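Local coordinates for nitroreductase-like family protein (Bacillus cereus, PDB 2I7H) that belongs to the nitroreductase-like family of flavoproteins and holds flavin mononucleotide in a two-chain assembly, at residues R88-E102 / I151-I165. Residues are numbered along the deposited sequence; the frame is centred on the assembly and turned at random. Where two conformers were deposited one is given.
Sequences RFLSTPAQIVVYMNE and IGLTRGQRIVGILHI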
loop_
_atom_site.group_PDB
_atom_site.type_symbol
_atom_site.label_atom_id
_atom_site.label_comp_id
_atom_site.label_asym_id
_atom_site.label_seq_id
_atom_site.Cartn_x
_atom_site.Cartn_y
_atom_site.Cartn_z
ATOM N N ARG A 88 16.162 -20.555 -8.450
ATOM C CA ARG A 88 15.927 -19.137 -8.189
ATOM C C ARG A 88 15.712 -18.828 -6.700
ATOM O O ARG A 88 16.294 -17.893 -6.157
ATOM C CB ARG A 88 14.733 -18.639 -8.983
ATOM C CG ARG A 88 14.903 -17.231 -9.442
ATOM C CD ARG A 88 13.714 -16.351 -9.129
ATOM N NE ARG A 88 12.442 -16.835 -9.656
ATOM C CZ ARG A 88 11.308 -16.884 -8.954
ATOM N NH1 ARG A 88 11.272 -16.501 -7.687
ATOM N NH2 ARG A 88 10.203 -17.320 -9.524
ATOM N N PHE A 89 14.856 -19.606 -6.056
ATOM C CA PHE A 89 14.525 -19.402 -4.652
ATOM C C PHE A 89 15.763 -19.635 -3.786
ATOM O O PHE A 89 15.900 -19.090 -2.686
ATOM C CB PHE A 89 13.432 -20.396 -4.230
ATOM C CG PHE A 89 12.038 -19.920 -4.451
ATOM C CD1 PHE A 89 11.597 -19.558 -5.714
ATOM C CD2 PHE A 89 11.131 -19.885 -3.390
ATOM C CE1 PHE A 89 10.291 -19.134 -5.921
ATOM C CE2 PHE A 89 9.817 -19.479 -3.598
ATOM C CZ PHE A 89 9.395 -19.099 -4.874
ATOM N N LEU A 90 16.644 -20.492 -4.276
ATOM C CA LEU A 90 17.789 -20.920 -3.504
ATOM C C LEU A 90 19.010 -20.019 -3.723
ATOM O O LEU A 90 20.019 -20.137 -3.007
ATOM C CB LEU A 90 18.078 -22.392 -3.805
ATOM C CG LEU A 90 17.477 -23.405 -2.814
ATOM C CD1 LEU A 90 16.220 -22.974 -2.136
ATOM C CD2 LEU A 90 17.263 -24.760 -3.437
ATOM N N SER A 91 18.910 -19.122 -4.712
ATOM C CA SER A 91 19.899 -18.049 -4.904
ATOM C C SER A 91 19.277 -16.697 -4.593
ATOM O O SER A 91 19.705 -15.655 -5.108
ATOM C CB SER A 91 20.513 -18.077 -6.315
ATOM O OG SER A 91 19.517 -18.284 -7.293
ATOM N N THR A 92 18.241 -16.738 -3.756
ATOM C CA THR A 92 17.585 -15.559 -3.214
ATOM C C THR A 92 17.738 -15.675 -1.711
ATOM O O THR A 92 17.270 -16.652 -1.127
ATOM C CB THR A 92 16.098 -15.521 -3.606
ATOM O OG1 THR A 92 15.994 -15.472 -5.032
ATOM C CG2 THR A 92 15.376 -14.308 -3.003
ATOM N N PRO A 93 18.462 -14.730 -1.088
ATOM C CA PRO A 93 18.755 -14.812 0.356
ATOM C C PRO A 93 17.563 -15.012 1.316
ATOM O O PRO A 93 17.707 -15.702 2.324
ATOM C CB PRO A 93 19.482 -13.475 0.649
ATOM C CG PRO A 93 20.106 -13.120 -0.608
ATOM C CD PRO A 93 19.136 -13.573 -1.701
ATOM N N ALA A 94 16.426 -14.390 1.039
ATOM C CA ALA A 94 15.285 -14.479 1.939
ATOM C C ALA A 94 14.019 -14.389 1.126
ATOM O O ALA A 94 13.985 -13.721 0.084
ATOM C CB ALA A 94 15.336 -13.359 3.016
ATOM N N GLN A 95 13.002 -15.119 1.575
ATOM C CA GLN A 95 11.611 -14.918 1.152
ATOM C C GLN A 95 10.780 -14.575 2.374
ATOM O O GLN A 95 10.963 -15.168 3.445
ATOM C CB GLN A 95 11.019 -16.167 0.499
ATOM C CG GLN A 95 11.461 -16.407 -0.921
ATOM C CD GLN A 95 12.688 -17.294 -1.019
ATOM O OE1 GLN A 95 12.945 -18.139 -0.146
ATOM N NE2 GLN A 95 13.449 -17.123 -2.112
ATOM N N ILE A 96 9.875 -13.618 2.204
ATOM C CA ILE A 96 8.894 -13.270 3.220
ATOM C C ILE A 96 7.462 -13.427 2.686
ATOM O O ILE A 96 7.027 -12.679 1.814
ATOM C CB ILE A 96 9.135 -11.865 3.820
ATOM C CG1 ILE A 96 10.534 -11.821 4.449
ATOM C CG2 ILE A 96 8.110 -11.589 4.925
ATOM C CD1 ILE A 96 10.897 -10.521 5.073
ATOM N N VAL A 97 6.759 -14.438 3.188
ATOM C CA VAL A 97 5.355 -14.623 2.857
ATOM C C VAL A 97 4.560 -13.688 3.784
ATOM O O VAL A 97 4.682 -13.759 5.003
ATOM C CB VAL A 97 4.906 -16.112 2.994
ATOM C CG1 VAL A 97 3.499 -16.268 2.535
ATOM C CG2 VAL A 97 5.817 -17.080 2.218
ATOM N N VAL A 98 3.815 -12.766 3.202
ATOM C CA VAL A 98 3.018 -11.811 3.988
ATOM C C VAL A 98 1.558 -12.234 3.853
ATOM O O VAL A 98 1.034 -12.358 2.732
ATOM C CB VAL A 98 3.171 -10.358 3.490
ATOM C CG1 VAL A 98 2.265 -9.427 4.289
ATOM C CG2 VAL A 98 4.682 -9.878 3.529
ATOM N N TYR A 99 0.913 -12.476 4.984
ATOM C CA TYR A 99 -0.436 -12.961 4.966
ATOM C C TYR A 99 -1.294 -12.285 6.037
ATOM O O TYR A 99 -0.781 -11.580 6.919
ATOM C CB TYR A 99 -0.479 -14.513 5.055
ATOM C CG TYR A 99 -0.061 -15.045 6.367
ATOM C CD1 TYR A 99 1.298 -15.273 6.653
ATOM C CD2 TYR A 99 -1.002 -15.300 7.355
ATOM C CE1 TYR A 99 1.689 -15.751 7.880
ATOM C CE2 TYR A 99 -0.622 -15.785 8.595
ATOM C CZ TYR A 99 0.729 -15.998 8.851
ATOM O OH TYR A 99 1.102 -16.474 10.082
HETATM N N MSE A 100 -2.607 -12.488 5.923
HETATM C CA MSE A 100 -3.584 -11.939 6.865
HETATM C C MSE A 100 -4.767 -12.896 7.022
HETATM O O MSE A 100 -5.042 -13.709 6.132
HETATM C CB MSE A 100 -4.104 -10.562 6.395
HETATM C CG MSE A 100 -4.817 -10.623 5.039
HETATM SE SE MSE A 100 -5.484 -8.889 4.516
HETATM C CE MSE A 100 -7.175 -9.401 3.881
ATOM N N ASN A 101 -5.465 -12.779 8.148
ATOM C CA ASN A 101 -6.736 -13.479 8.299
ATOM C C ASN A 101 -7.754 -12.775 7.438
ATOM O O ASN A 101 -7.847 -11.551 7.483
ATOM C CB ASN A 101 -7.164 -13.530 9.760
ATOM C CG ASN A 101 -6.228 -14.358 10.591
ATOM O OD1 ASN A 101 -6.006 -15.527 10.307
ATOM N ND2 ASN A 101 -5.641 -13.748 11.618
ATOM N N GLU A 102 -8.516 -13.542 6.678
ATOM C CA GLU A 102 -9.482 -12.946 5.789
ATOM C C GLU A 102 -10.777 -12.691 6.529
ATOM O O GLU A 102 -11.460 -13.631 6.938
ATOM C CB GLU A 102 -9.732 -13.861 4.598
ATOM C CG GLU A 102 -10.634 -13.240 3.607
ATOM C CD GLU A 102 -9.887 -12.511 2.585
ATOM O OE1 GLU A 102 -10.178 -12.722 1.414
ATOM O OE2 GLU A 102 -8.988 -11.723 2.946
ATOM N N ILE A 151 2.462 -24.476 3.282
ATOM C CA ILE A 151 3.291 -23.628 4.165
ATOM C C ILE A 151 2.679 -23.422 5.562
ATOM O O ILE A 151 3.146 -22.566 6.319
ATOM C CB ILE A 151 3.682 -22.251 3.542
ATOM C CG1 ILE A 151 2.436 -21.395 3.225
ATOM C CG2 ILE A 151 4.604 -22.421 2.345
ATOM C CD1 ILE A 151 2.752 -19.960 2.795
ATOM N N GLY A 152 1.640 -24.196 5.892
ATOM C CA GLY A 152 1.044 -24.167 7.236
ATOM C C GLY A 152 0.004 -23.093 7.544
ATOM O O GLY A 152 -0.270 -22.814 8.717
ATOM N N LEU A 153 -0.570 -22.482 6.509
ATOM C CA LEU A 153 -1.691 -21.566 6.691
ATOM C C LEU A 153 -3.029 -22.296 6.560
ATOM O O LEU A 153 -3.151 -23.275 5.805
ATOM C CB LEU A 153 -1.645 -20.417 5.678
ATOM C CG LEU A 153 -0.456 -19.475 5.702
ATOM C CD1 LEU A 153 -0.642 -18.433 4.692
ATOM C CD2 LEU A 153 -0.388 -18.867 7.038
ATOM N N THR A 154 -4.034 -21.800 7.288
ATOM C CA THR A 154 -5.386 -22.375 7.263
ATOM C C THR A 154 -6.192 -21.734 6.146
ATOM O O THR A 154 -5.733 -20.781 5.529
ATOM C CB THR A 154 -6.097 -22.186 8.636
ATOM O OG1 THR A 154 -6.430 -20.796 8.838
ATOM C CG2 THR A 154 -5.198 -22.675 9.783
ATOM N N ARG A 155 -7.382 -22.257 5.860
ATOM C CA ARG A 155 -8.276 -21.622 4.884
ATOM C C ARG A 155 -8.719 -20.300 5.471
ATOM O O ARG A 155 -8.772 -20.139 6.701
ATOM C CB ARG A 155 -9.520 -22.474 4.625
ATOM C CG ARG A 155 -10.230 -22.150 3.301
ATOM C CD ARG A 155 -11.380 -23.109 2.965
ATOM N NE ARG A 155 -11.039 -24.521 3.182
ATOM C CZ ARG A 155 -11.260 -25.163 4.325
ATOM N NH1 ARG A 155 -11.826 -24.508 5.342
ATOM N NH2 ARG A 155 -10.924 -26.444 4.454
ATOM N N GLY A 156 -9.032 -19.340 4.622
ATOM C CA GLY A 156 -9.367 -18.043 5.194
ATOM C C GLY A 156 -8.179 -17.274 5.780
ATOM O O GLY A 156 -8.361 -16.351 6.576
ATOM N N GLN A 157 -6.970 -17.666 5.389
ATOM C CA GLN A 157 -5.806 -16.803 5.523
ATOM C C GLN A 157 -5.327 -16.475 4.122
ATOM O O GLN A 157 -5.095 -17.377 3.319
ATOM C CB GLN A 157 -4.703 -17.458 6.342
ATOM C CG GLN A 157 -5.090 -17.623 7.792
ATOM C CD GLN A 157 -4.019 -18.309 8.593
ATOM O OE1 GLN A 157 -3.590 -19.410 8.262
ATOM N NE2 GLN A 157 -3.576 -17.662 9.653
ATOM N N ARG A 158 -5.224 -15.191 3.835
ATOM C CA ARG A 158 -4.918 -14.708 2.514
ATOM C C ARG A 158 -3.454 -14.313 2.418
ATOM O O ARG A 158 -2.905 -13.687 3.328
ATOM C CB ARG A 158 -5.804 -13.503 2.173
ATOM C CG ARG A 158 -5.410 -12.807 0.894
ATOM C CD ARG A 158 -6.119 -11.478 0.752
ATOM N NE ARG A 158 -7.553 -11.619 0.449
ATOM C CZ ARG A 158 -8.081 -11.555 -0.777
ATOM N NH1 ARG A 158 -7.278 -11.369 -1.817
ATOM N NH2 ARG A 158 -9.405 -11.702 -0.959
ATOM N N ILE A 159 -2.832 -14.690 1.308
ATOM C CA ILE A 159 -1.449 -14.353 1.046
ATOM C C ILE A 159 -1.459 -13.117 0.183
ATOM O O ILE A 159 -1.910 -13.136 -0.958
ATOM C CB ILE A 159 -0.670 -15.517 0.372
ATOM C CG1 ILE A 159 -0.675 -16.752 1.281
ATOM C CG2 ILE A 159 0.749 -15.080 -0.045
ATOM C CD1 ILE A 159 0.030 -17.978 0.674
ATOM N N VAL A 160 -0.984 -12.028 0.760
ATOM C CA VAL A 160 -0.910 -10.752 0.058
ATOM C C VAL A 160 0.295 -10.664 -0.883
ATOM O O VAL A 160 0.197 -10.067 -1.950
ATOM C CB VAL A 160 -0.945 -9.580 1.045
ATOM C CG1 VAL A 160 -1.027 -8.289 0.305
ATOM C CG2 VAL A 160 -2.166 -9.765 1.973
ATOM N N GLY A 161 1.413 -11.276 -0.502
ATOM C CA GLY A 161 2.574 -11.284 -1.357
ATOM C C GLY A 161 3.676 -12.142 -0.799
ATOM O O GLY A 161 3.693 -12.462 0.394
ATOM N N ILE A 162 4.581 -12.558 -1.686
ATOM C CA ILE A 162 5.839 -13.150 -1.263
ATOM C C ILE A 162 6.916 -12.185 -1.680
ATOM O O ILE A 162 7.073 -11.896 -2.852
ATOM C CB ILE A 162 6.085 -14.569 -1.830
ATOM C CG1 ILE A 162 4.887 -15.469 -1.495
ATOM C CG2 ILE A 162 7.462 -15.133 -1.299
ATOM C CD1 ILE A 162 5.061 -16.956 -1.796
ATOM N N LEU A 163 7.637 -11.652 -0.706
ATOM C CA LEU A 163 8.726 -10.740 -1.000
ATOM C C LEU A 163 10.029 -11.518 -1.109
ATOM O O LEU A 163 10.373 -12.266 -0.206
ATOM C CB LEU A 163 8.848 -9.670 0.083
ATOM C CG LEU A 163 7.739 -8.656 0.287
ATOM C CD1 LEU A 163 7.799 -8.274 1.739
ATOM C CD2 LEU A 163 7.962 -7.437 -0.629
ATOM N N HIS A 164 10.724 -11.345 -2.229
ATOM C CA HIS A 164 12.032 -11.964 -2.479
ATOM C C HIS A 164 13.084 -10.881 -2.317
ATOM O O HIS A 164 12.965 -9.817 -2.892
ATOM C CB HIS A 164 12.082 -12.592 -3.864
ATOM C CG HIS A 164 11.197 -13.797 -3.995
ATOM N ND1 HIS A 164 11.691 -15.063 -4.205
ATOM C CD2 HIS A 164 9.846 -13.927 -3.935
ATOM C CE1 HIS A 164 10.687 -15.921 -4.292
ATOM N NE2 HIS A 164 9.559 -15.257 -4.122
ATOM N N ILE A 165 14.086 -11.147 -1.500
ATOM C CA ILE A 165 14.908 -10.081 -0.939
ATOM C C ILE A 165 16.381 -10.448 -0.969
ATOM O O ILE A 165 16.746 -11.580 -0.691
ATOM C CB ILE A 165 14.529 -9.812 0.542
ATOM C CG1 ILE A 165 13.028 -9.595 0.690
ATOM C CG2 ILE A 165 15.326 -8.630 1.120
ATOM C CD1 ILE A 165 12.470 -10.005 2.056
#
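A chi1 of 69° sets CG of Tyr99 between its own backbone N and carbonyl carbon, and Leu153 lays CD2 over the ring centre, a CH-pi contact 3.5 Å from the centroid. Arg158 sends CG anti to its backbone N and then bends at chi3 (-72°), which turns the guanidinium side-on to Glu102: in the conformer given, NE reaches OE2 at 2.9 Å and NH2 reaches OE1 at 2.7 Å, both oxygens lying near the guanidinium plane. The strand pair thus carries a salt bridge at one end and an aromatic contact at the other. There, His164 points its edge at the face of Phe89, the planes 87° apart, while Gln95 CG sits over one face of the imidazole, toward its rim, in a CH-pi contact. Gln95 NE2 also donates almost straight to Phe89 O, tying the strand to the preceding helix. Between the ends, the antiparallel strands are interrupted by a classic beta bulge in which Val160 and Gly161 both face Val98; Val160 N gives Val98 O a 2.8 Å bond, and Gly161 N adds a weak one. Val160 O accepts from NE1 of Trp136, a flavin mononucleotide pocket residue. Asp110 of the second subunit takes Arg158 NH1 in a further salt bridge. Strands 94-101 and 157-165 are the central pair of this nitroreductase-family sheet, flanked by 53-58 and 132-137; Val98 and Val160 pack on helix 106-129, whereas Phe89 and Ile151 meet helix 62-71.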